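Long-range contacts in rhamnosidase B (Bacillus sp., PDB 2OKX), which hydrolyses terminal non-reducing alpha-L-rhamnose residues from alpha-L-rhamnosides as a glycoside hydrolase of family 78, probably with inversion at the anomeric carbon: residues F565-Q573 against T857-S865; G98-R106 against E232-V240. One frame throughout, in Å; residues are numbered along the deposited sequence.

Contact 1: residues F565-Q573 against T857-S865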
loop_
_atom_site.group_PDB
_atom_site.type_symbol
_atom_site.label_atom_id
_atom_site.label_comp_id
_atom_site.label_asym_id
_atom_site.label_seq_id
_atom_site.Cartn_x
_atom_site.Cartn_y
_atom_site.Cartn_z
ATOM N N PHE A 565 -7.830 -1.843 -5.754
ATOM C CA PHE A 565 -7.256 -0.506 -5.738
ATOM C C PHE A 565 -6.418 -0.528 -4.463
ATOM O O PHE A 565 -6.731 -1.278 -3.536
ATOM C CB PHE A 565 -8.343 0.567 -5.583
ATOM C CG PHE A 565 -9.136 0.818 -6.832
ATOM C CD1 PHE A 565 -10.469 0.431 -6.915
ATOM C CD2 PHE A 565 -8.553 1.456 -7.921
ATOM C CE1 PHE A 565 -11.215 0.678 -8.071
ATOM C CE2 PHE A 565 -9.287 1.709 -9.082
ATOM C CZ PHE A 565 -10.623 1.318 -9.155
ATOM N N VAL A 566 -5.350 0.258 -4.412
ATOM C CA VAL A 566 -4.534 0.322 -3.204
ATOM C C VAL A 566 -4.217 1.784 -2.937
ATOM O O VAL A 566 -4.309 2.620 -3.838
ATOM C CB VAL A 566 -3.203 -0.483 -3.325
ATOM C CG1 VAL A 566 -3.501 -1.962 -3.461
ATOM C CG2 VAL A 566 -2.386 0.009 -4.507
ATOM N N ASP A 567 -3.878 2.099 -1.694
ATOM C CA ASP A 567 -3.551 3.470 -1.330
ATOM C C ASP A 567 -2.267 3.905 -2.034
ATOM O O ASP A 567 -2.195 5.005 -2.580
ATOM C CB ASP A 567 -3.404 3.597 0.197
ATOM C CG ASP A 567 -2.343 2.663 0.774
ATOM O OD1 ASP A 567 -2.164 1.551 0.236
ATOM O OD2 ASP A 567 -1.703 3.032 1.786
ATOM N N CYS A 568 -1.263 3.033 -2.029
ATOM C CA CYS A 568 0.015 3.324 -2.670
ATOM C C CYS A 568 0.781 2.034 -2.972
ATOM O O CYS A 568 0.509 0.988 -2.388
ATOM C CB CYS A 568 0.867 4.238 -1.778
ATOM S SG CYS A 568 1.243 3.566 -0.136
ATOM N N PRO A 569 1.749 2.097 -3.898
ATOM C CA PRO A 569 2.542 0.920 -4.266
ATOM C C PRO A 569 3.787 0.689 -3.405
ATOM O O PRO A 569 4.367 -0.398 -3.422
ATOM C CB PRO A 569 2.908 1.211 -5.712
ATOM C CG PRO A 569 3.176 2.695 -5.660
ATOM C CD PRO A 569 2.013 3.218 -4.822
ATOM N N SER A 570 4.196 1.708 -2.657
ATOM C CA SER A 570 5.391 1.595 -1.831
ATOM C C SER A 570 5.148 1.140 -0.392
ATOM O O SER A 570 5.309 -0.041 -0.079
ATOM C CB SER A 570 6.155 2.926 -1.828
ATOM O OG SER A 570 5.342 3.987 -1.358
ATOM N N TYR A 571 4.752 2.069 0.475
ATOM C CA TYR A 571 4.536 1.754 1.884
ATOM C C TYR A 571 3.510 0.686 2.246
ATOM O O TYR A 571 3.793 -0.167 3.091
ATOM C CB TYR A 571 4.195 3.023 2.681
ATOM C CG TYR A 571 5.295 4.061 2.688
ATOM C CD1 TYR A 571 5.402 5.000 1.664
ATOM C CD2 TYR A 571 6.267 4.065 3.690
ATOM C CE1 TYR A 571 6.452 5.915 1.630
ATOM C CE2 TYR A 571 7.323 4.972 3.667
ATOM C CZ TYR A 571 7.413 5.890 2.635
ATOM O OH TYR A 571 8.481 6.756 2.580
ATOM N N GLU A 572 2.339 0.699 1.612
ATOM C CA GLU A 572 1.301 -0.247 2.008
ATOM C C GLU A 572 0.740 -1.271 1.016
ATOM O O GLU A 572 0.631 -2.453 1.359
ATOM C CB GLU A 572 0.144 0.544 2.634
ATOM C CG GLU A 572 0.626 1.726 3.482
ATOM C CD GLU A 572 -0.439 2.280 4.413
ATOM O OE1 GLU A 572 -0.257 3.409 4.920
ATOM O OE2 GLU A 572 -1.448 1.587 4.652
ATOM N N GLN A 573 0.374 -0.836 -0.191
ATOM C CA GLN A 573 -0.203 -1.749 -1.182
ATOM C C GLN A 573 -1.491 -2.333 -0.590
ATOM O O GLN A 573 -1.849 -3.489 -0.845
ATOM C CB GLN A 573 0.785 -2.876 -1.517
ATOM C CG GLN A 573 2.024 -2.419 -2.292
ATOM C CD GLN A 573 3.135 -3.464 -2.316
ATOM O OE1 GLN A 573 2.876 -4.665 -2.379
ATOM N NE2 GLN A 573 4.381 -3.000 -2.285
ATOM N N THR A 857 6.076 14.981 1.578
ATOM C CA THR A 857 4.949 14.081 1.800
ATOM C C THR A 857 5.536 12.733 2.221
ATOM O O THR A 857 6.745 12.523 2.096
ATOM C CB THR A 857 4.153 13.888 0.483
ATOM O OG1 THR A 857 3.065 12.977 0.687
ATOM C CG2 THR A 857 5.070 13.336 -0.604
ATOM N N ARG A 858 4.705 11.828 2.728
ATOM C CA ARG A 858 5.212 10.505 3.101
ATOM C C ARG A 858 5.290 9.723 1.792
ATOM O O ARG A 858 6.368 9.535 1.224
ATOM C CB ARG A 858 4.261 9.792 4.068
ATOM C CG ARG A 858 4.736 8.373 4.409
ATOM C CD ARG A 858 3.691 7.540 5.145
ATOM N NE ARG A 858 2.469 7.335 4.366
ATOM C CZ ARG A 858 1.768 6.204 4.368
ATOM N NH1 ARG A 858 2.173 5.170 5.100
ATOM N NH2 ARG A 858 0.648 6.108 3.656
ATOM N N SER A 859 4.131 9.282 1.315
ATOM C CA SER A 859 4.037 8.555 0.055
ATOM C C SER A 859 3.979 9.554 -1.102
ATOM O O SER A 859 3.252 10.552 -1.040
ATOM C CB SER A 859 2.775 7.699 0.042
ATOM O OG SER A 859 2.451 7.300 -1.278
ATOM N N HIS A 860 4.747 9.287 -2.155
ATOM C CA HIS A 860 4.769 10.168 -3.316
ATOM C C HIS A 860 3.828 9.683 -4.411
ATOM O O HIS A 860 3.745 10.294 -5.477
ATOM C CB HIS A 860 6.193 10.273 -3.871
ATOM C CG HIS A 860 7.111 11.088 -3.016
ATOM N ND1 HIS A 860 7.614 12.308 -3.417
ATOM C CD2 HIS A 860 7.578 10.884 -1.762
ATOM C CE1 HIS A 860 8.348 12.819 -2.445
ATOM N NE2 HIS A 860 8.342 11.975 -1.429
ATOM N N CYS A 861 3.116 8.593 -4.146
ATOM C CA CYS A 861 2.201 8.027 -5.133
ATOM C C CYS A 861 0.932 7.499 -4.463
ATOM O O CYS A 861 0.887 6.349 -4.035
ATOM C CB CYS A 861 2.910 6.891 -5.892
ATOM S SG CYS A 861 1.951 6.122 -7.236
ATOM N N HIS A 862 -0.086 8.352 -4.370
ATOM C CA HIS A 862 -1.372 8.002 -3.757
ATOM C C HIS A 862 -2.462 8.371 -4.756
ATOM O O HIS A 862 -2.723 9.552 -4.981
ATOM C CB HIS A 862 -1.589 8.798 -2.461
ATOM C CG HIS A 862 -1.384 7.998 -1.212
ATOM N ND1 HIS A 862 -2.388 7.780 -0.291
ATOM C CD2 HIS A 862 -0.287 7.375 -0.724
ATOM C CE1 HIS A 862 -1.918 7.057 0.709
ATOM N NE2 HIS A 862 -0.644 6.799 0.472
ATOM N N ALA A 863 -3.097 7.366 -5.351
ATOM C CA ALA A 863 -4.131 7.628 -6.346
ATOM C C ALA A 863 -5.332 8.383 -5.792
ATOM O O ALA A 863 -6.147 8.888 -6.559
ATOM C CB ALA A 863 -4.587 6.319 -7.006
ATOM N N TRP A 864 -5.458 8.472 -4.471
ATOM C CA TRP A 864 -6.589 9.210 -3.927
ATOM C C TRP A 864 -6.363 10.703 -4.195
ATOM O O TRP A 864 -7.260 11.530 -4.007
ATOM C CB TRP A 864 -6.775 8.899 -2.425
ATOM C CG TRP A 864 -5.877 9.608 -1.436
ATOM C CD1 TRP A 864 -4.739 10.323 -1.697
ATOM C CD2 TRP A 864 -6.061 9.659 -0.013
ATOM N NE1 TRP A 864 -4.206 10.818 -0.524
ATOM C CE2 TRP A 864 -5.000 10.425 0.523
ATOM C CE3 TRP A 864 -7.024 9.131 0.860
ATOM C CZ2 TRP A 864 -4.873 10.676 1.896
ATOM C CZ3 TRP A 864 -6.900 9.381 2.227
ATOM C CH2 TRP A 864 -5.830 10.149 2.730
ATOM N N SER A 865 -5.165 11.018 -4.690
ATOM C CA SER A 865 -4.758 12.386 -5.013
ATOM C C SER A 865 -4.774 12.674 -6.522
ATOM O O SER A 865 -4.339 13.745 -6.946
ATOM C CB SER A 865 -3.331 12.644 -4.512
ATOM O OG SER A 865 -3.232 12.561 -3.101
HETATM O O HOH W 1 -4.546 6.602 -2.510
HETATM O O HOH W 2 3.685 5.384 -2.562
HETATM O O HOH W 3 8.632 8.106 0.204
#
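Arg-858 reaches over the ring of Tyr-571 and closes on Glu-572. Its CG sits over one ring face, 4.1 Å from the centroid, in a CH-pi contact, and the guanidinium lies only 23° from the ring plane. The chain starts with CG anti to the backbone N (chi1 177°) and then bends at chi3 (61°), which turns the end back toward the carboxylate. There NH1 and NH2 both grip OE1 of Glu-572, NH1 at 3.0 Å on its anti lone pair and NH2 at 3.1 Å from further out of the carboxylate plane. NH2 also forms a salt bridge with Glu-841, and OE2 of Glu-572 is held by Trp-576. With an alanine here, Glu-572 OE1 and Glu-841 would probably both lose their cationic partner, and the ring face of Tyr-571 its cover.

Further in, CA of His-862 makes a CA-H...O contact with O of Asp-567 at 3.3 Å. CD of Pro-569 packs on SG of Cys-861 at 3.8 Å. A water joins Tyr-571 OH to Arg-858 O.

Of two glycerols, probably from the crystallisation liquor, one bonds to OD2 of Asp-567, which Val-574 also holds, the other to Glu-572 OE1. Two loops, each leading into a helix of the six-hairpin glycosidase domain, line this polar spot with acidic and basic groups, consistent with, though not proof of, a sugar-binding pocket of the alpha barrel.

Contact 2: residues G98-R106 against E232-V240; sequences GVSNFYYLR and ESVNHANPV
Arg-106 runs alongside Val-234, its NH1 lying 3.5 Å from CG2 of that valine. With chi1 at -166° and the chain extended as far as NE, Arg-106 carries its guanidinium across to Asn-235. NH1 donates to OD1 of Asn-235 at 2.8 Å; the acceptor lies near the guanidinium plane, and the amide is turned only 18° from it. A water takes a bond from Asn-235 ND2 and a weak one from NH1, while NE is held by Ser-18.

Deeper in, the backbone N of Ser-100 donates an almost straight bond (167°) to O of Val-234 at 3.0 Å. The hydroxyl of Ser-100 is itself an acceptor for N of Arg-106, tying the two ends of this loop together. At the other end, the CD1 side of Phe-102 meets the methyl of Ala-237 at 4.0 Å. Asn-101 OD1 accepts from N of Tyr-103, an Asx turn that shapes the bend beside it.

The 98-106 loop links strands 87-96 and 110-117, which belong to different sheets, and lies against the loop, partly 3-10, between helix 225-229 and strand 240-252. Asn-227 of that helix touches both Val-99 and Val-234, and the backbone of Ala-621 bonds to Asn-101 and Ala-237.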
loop_
_atom_site.group_PDB
_atom_site.type_symbol
_atom_site.label_atom_id
_atom_site.label_comp_id
_atom_site.label_asym_id
_atom_site.label_seq_id
_atom_site.Cartn_x
_atom_site.Cartn_y
_atom_site.Cartn_z
ATOM N N GLY A 98 2.781 -16.509 7.785
ATOM C CA GLY A 98 2.723 -16.974 9.160
ATOM C C GLY A 98 2.445 -15.825 10.114
ATOM O O GLY A 98 2.540 -15.971 11.335
ATOM N N VAL A 99 2.096 -14.675 9.546
ATOM C CA VAL A 99 1.807 -13.469 10.319
ATOM C C VAL A 99 0.724 -12.690 9.582
ATOM O O VAL A 99 0.779 -12.554 8.359
ATOM C CB VAL A 99 3.065 -12.576 10.440
ATOM C CG1 VAL A 99 2.735 -11.287 11.176
ATOM C CG2 VAL A 99 4.170 -13.330 11.160
ATOM N N SER A 100 -0.264 -12.188 10.314
ATOM C CA SER A 100 -1.340 -11.425 9.686
ATOM C C SER A 100 -0.869 -10.024 9.292
ATOM O O SER A 100 0.057 -9.486 9.895
ATOM C CB SER A 100 -2.536 -11.300 10.641
ATOM O OG SER A 100 -3.128 -12.560 10.923
ATOM N N ASN A 101 -1.495 -9.447 8.264
ATOM C CA ASN A 101 -1.171 -8.084 7.840
ATOM C C ASN A 101 -2.430 -7.397 7.298
ATOM O O ASN A 101 -3.540 -7.885 7.519
ATOM C CB ASN A 101 -0.022 -8.055 6.809
ATOM C CG ASN A 101 -0.301 -8.888 5.564
ATOM O OD1 ASN A 101 -1.390 -8.842 4.992
ATOM N ND2 ASN A 101 0.706 -9.637 5.124
ATOM N N PHE A 102 -2.265 -6.272 6.608
ATOM C CA PHE A 102 -3.404 -5.514 6.081
ATOM C C PHE A 102 -4.049 -6.078 4.813
ATOM O O PHE A 102 -5.012 -5.502 4.305
ATOM C CB PHE A 102 -3.002 -4.057 5.815
ATOM C CG PHE A 102 -2.699 -3.251 7.056
ATOM C CD1 PHE A 102 -2.214 -3.857 8.213
ATOM C CD2 PHE A 102 -2.790 -1.860 7.023
ATOM C CE1 PHE A 102 -1.812 -3.089 9.315
ATOM C CE2 PHE A 102 -2.392 -1.083 8.112
ATOM C CZ PHE A 102 -1.898 -1.700 9.264
ATOM N N TYR A 103 -3.510 -7.170 4.274
ATOM C CA TYR A 103 -4.099 -7.785 3.085
ATOM C C TYR A 103 -4.021 -9.309 3.121
ATOM O O TYR A 103 -4.101 -9.982 2.090
ATOM C CB TYR A 103 -3.473 -7.236 1.783
ATOM C CG TYR A 103 -1.953 -7.183 1.692
ATOM C CD1 TYR A 103 -1.179 -8.348 1.731
ATOM C CD2 TYR A 103 -1.297 -5.965 1.482
ATOM C CE1 TYR A 103 0.208 -8.299 1.557
ATOM C CE2 TYR A 103 0.086 -5.907 1.304
ATOM C CZ TYR A 103 0.833 -7.078 1.340
ATOM O OH TYR A 103 2.197 -7.022 1.146
ATOM N N TYR A 104 -3.892 -9.841 4.332
ATOM C CA TYR A 104 -3.805 -11.277 4.547
ATOM C C TYR A 104 -4.099 -11.618 6.004
ATOM O O TYR A 104 -3.557 -10.997 6.914
ATOM C CB TYR A 104 -2.405 -11.785 4.176
ATOM C CG TYR A 104 -2.127 -13.196 4.656
ATOM C CD1 TYR A 104 -1.407 -13.427 5.829
ATOM C CD2 TYR A 104 -2.629 -14.298 3.964
ATOM C CE1 TYR A 104 -1.197 -14.727 6.309
ATOM C CE2 TYR A 104 -2.427 -15.600 4.430
ATOM C CZ TYR A 104 -1.711 -15.805 5.603
ATOM O OH TYR A 104 -1.524 -17.087 6.065
ATOM N N LEU A 105 -4.975 -12.596 6.217
ATOM C CA LEU A 105 -5.306 -13.035 7.570
ATOM C C LEU A 105 -4.657 -14.399 7.764
ATOM O O LEU A 105 -4.893 -15.325 6.985
ATOM C CB LEU A 105 -6.825 -13.128 7.763
ATOM C CG LEU A 105 -7.568 -11.789 7.894
ATOM C CD1 LEU A 105 -7.672 -11.103 6.532
ATOM C CD2 LEU A 105 -8.958 -12.040 8.455
ATOM N N ARG A 106 -3.828 -14.514 8.795
ATOM C CA ARG A 106 -3.119 -15.758 9.067
ATOM C C ARG A 106 -4.002 -17.001 9.025
ATOM O O ARG A 106 -5.047 -17.066 9.677
ATOM C CB ARG A 106 -2.419 -15.698 10.426
ATOM C CG ARG A 106 -1.397 -16.813 10.610
ATOM C CD ARG A 106 -0.895 -16.937 12.035
ATOM N NE ARG A 106 0.180 -17.923 12.117
ATOM C CZ ARG A 106 0.786 -18.287 13.242
ATOM N NH1 ARG A 106 0.424 -17.749 14.400
ATOM N NH2 ARG A 106 1.767 -19.180 13.206
ATOM N N GLU A 232 1.669 -13.173 20.798
ATOM C CA GLU A 232 0.360 -13.431 20.217
ATOM C C GLU A 232 -0.019 -12.430 19.120
ATOM O O GLU A 232 -0.957 -12.664 18.370
ATOM C CB GLU A 232 -0.702 -13.437 21.324
ATOM C CG GLU A 232 -2.019 -14.090 20.928
ATOM C CD GLU A 232 -2.939 -13.162 20.154
ATOM O OE1 GLU A 232 -3.885 -13.667 19.509
ATOM O OE2 GLU A 232 -2.723 -11.929 20.202
ATOM N N SER A 233 0.719 -11.327 19.018
ATOM C CA SER A 233 0.425 -10.302 18.014
ATOM C C SER A 233 0.580 -10.796 16.577
ATOM O O SER A 233 0.166 -10.116 15.641
ATOM C CB SER A 233 1.310 -9.070 18.231
ATOM O OG SER A 233 2.667 -9.354 17.955
ATOM N N VAL A 234 1.168 -11.979 16.400
ATOM C CA VAL A 234 1.347 -12.549 15.063
ATOM C C VAL A 234 0.003 -12.931 14.445
ATOM O O VAL A 234 -0.122 -13.054 13.222
ATOM C CB VAL A 234 2.223 -13.828 15.095
ATOM C CG1 VAL A 234 3.621 -13.500 15.598
ATOM C CG2 VAL A 234 1.558 -14.892 15.974
ATOM N N ASN A 235 -1.006 -13.110 15.289
ATOM C CA ASN A 235 -2.325 -13.513 14.817
ATOM C C ASN A 235 -3.266 -12.396 14.377
ATOM O O ASN A 235 -4.385 -12.664 13.944
ATOM C CB ASN A 235 -3.000 -14.378 15.882
ATOM C CG ASN A 235 -2.210 -15.634 16.184
ATOM O OD1 ASN A 235 -1.931 -16.434 15.289
ATOM N ND2 ASN A 235 -1.837 -15.813 17.444
ATOM N N HIS A 236 -2.827 -11.147 14.486
ATOM C CA HIS A 236 -3.666 -10.029 14.062
ATOM C C HIS A 236 -2.791 -8.871 13.609
ATOM O O HIS A 236 -1.573 -8.912 13.764
ATOM C CB HIS A 236 -4.578 -9.563 15.202
ATOM C CG HIS A 236 -3.840 -8.933 16.340
ATOM N ND1 HIS A 236 -3.500 -9.624 17.483
ATOM C CD2 HIS A 236 -3.346 -7.682 16.494
ATOM C CE1 HIS A 236 -2.826 -8.826 18.292
ATOM N NE2 HIS A 236 -2.719 -7.642 17.716
ATOM N N ALA A 237 -3.414 -7.835 13.054
ATOM C CA ALA A 237 -2.672 -6.677 12.577
ATOM C C ALA A 237 -3.121 -5.399 13.267
ATOM O O ALA A 237 -3.061 -4.317 12.683
ATOM C CB ALA A 237 -2.825 -6.541 11.065
ATOM N N ASN A 238 -3.594 -5.528 14.503
ATOM C CA ASN A 238 -4.014 -4.365 15.270
ATOM C C ASN A 238 -2.784 -3.833 15.981
ATOM O O ASN A 238 -1.839 -4.575 16.241
ATOM C CB ASN A 238 -5.056 -4.738 16.328
ATOM C CG ASN A 238 -6.338 -5.260 15.729
ATOM O OD1 ASN A 238 -6.917 -4.640 14.834
ATOM N ND2 ASN A 238 -6.803 -6.398 16.233
ATOM N N PRO A 239 -2.768 -2.533 16.283
ATOM C CA PRO A 239 -1.614 -1.972 16.979
ATOM C C PRO A 239 -1.541 -2.555 18.389
ATOM O O PRO A 239 -2.572 -2.813 19.007
ATOM C CB PRO A 239 -1.927 -0.479 17.026
ATOM C CG PRO A 239 -2.782 -0.262 15.822
ATOM C CD PRO A 239 -3.680 -1.471 15.824
ATOM N N VAL A 240 -0.333 -2.787 18.883
ATOM C CA VAL A 240 -0.169 -3.272 20.249
ATOM C C VAL A 240 0.848 -2.348 20.887
ATOM O O VAL A 240 1.613 -1.682 20.189
ATOM C CB VAL A 240 0.376 -4.727 20.329
ATOM C CG1 VAL A 240 -0.546 -5.676 19.596
ATOM C CG2 VAL A 240 1.789 -4.797 19.772
HETATM O O HOH W 4 0.519 -17.843 17.843
#

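Overall arrangement
Both contacts are largely buried and join loops rather than regular elements, but they hold different parts of the enzyme. Contact 1, near the centre of the chain, brings together two loops of the six-hairpin glycosidase domain; contact 2, farther out, joins loops from the N-terminal and D2 family regions, with Asn-235 exposed at its edge. Contact 1 includes a salt bridge, with acidic groups beside bound glycerols. In contact 2, a backbone bond and one from a charged guanidinium to a neutral amide accompany small apolar contacts. Their centres are 21 Å apart, yet they meet directly: the ring of Tyr-103 packs on the backbone carbonyls of Glu-572 and Gln-573, bringing the 98-106 loop against the barrel loop.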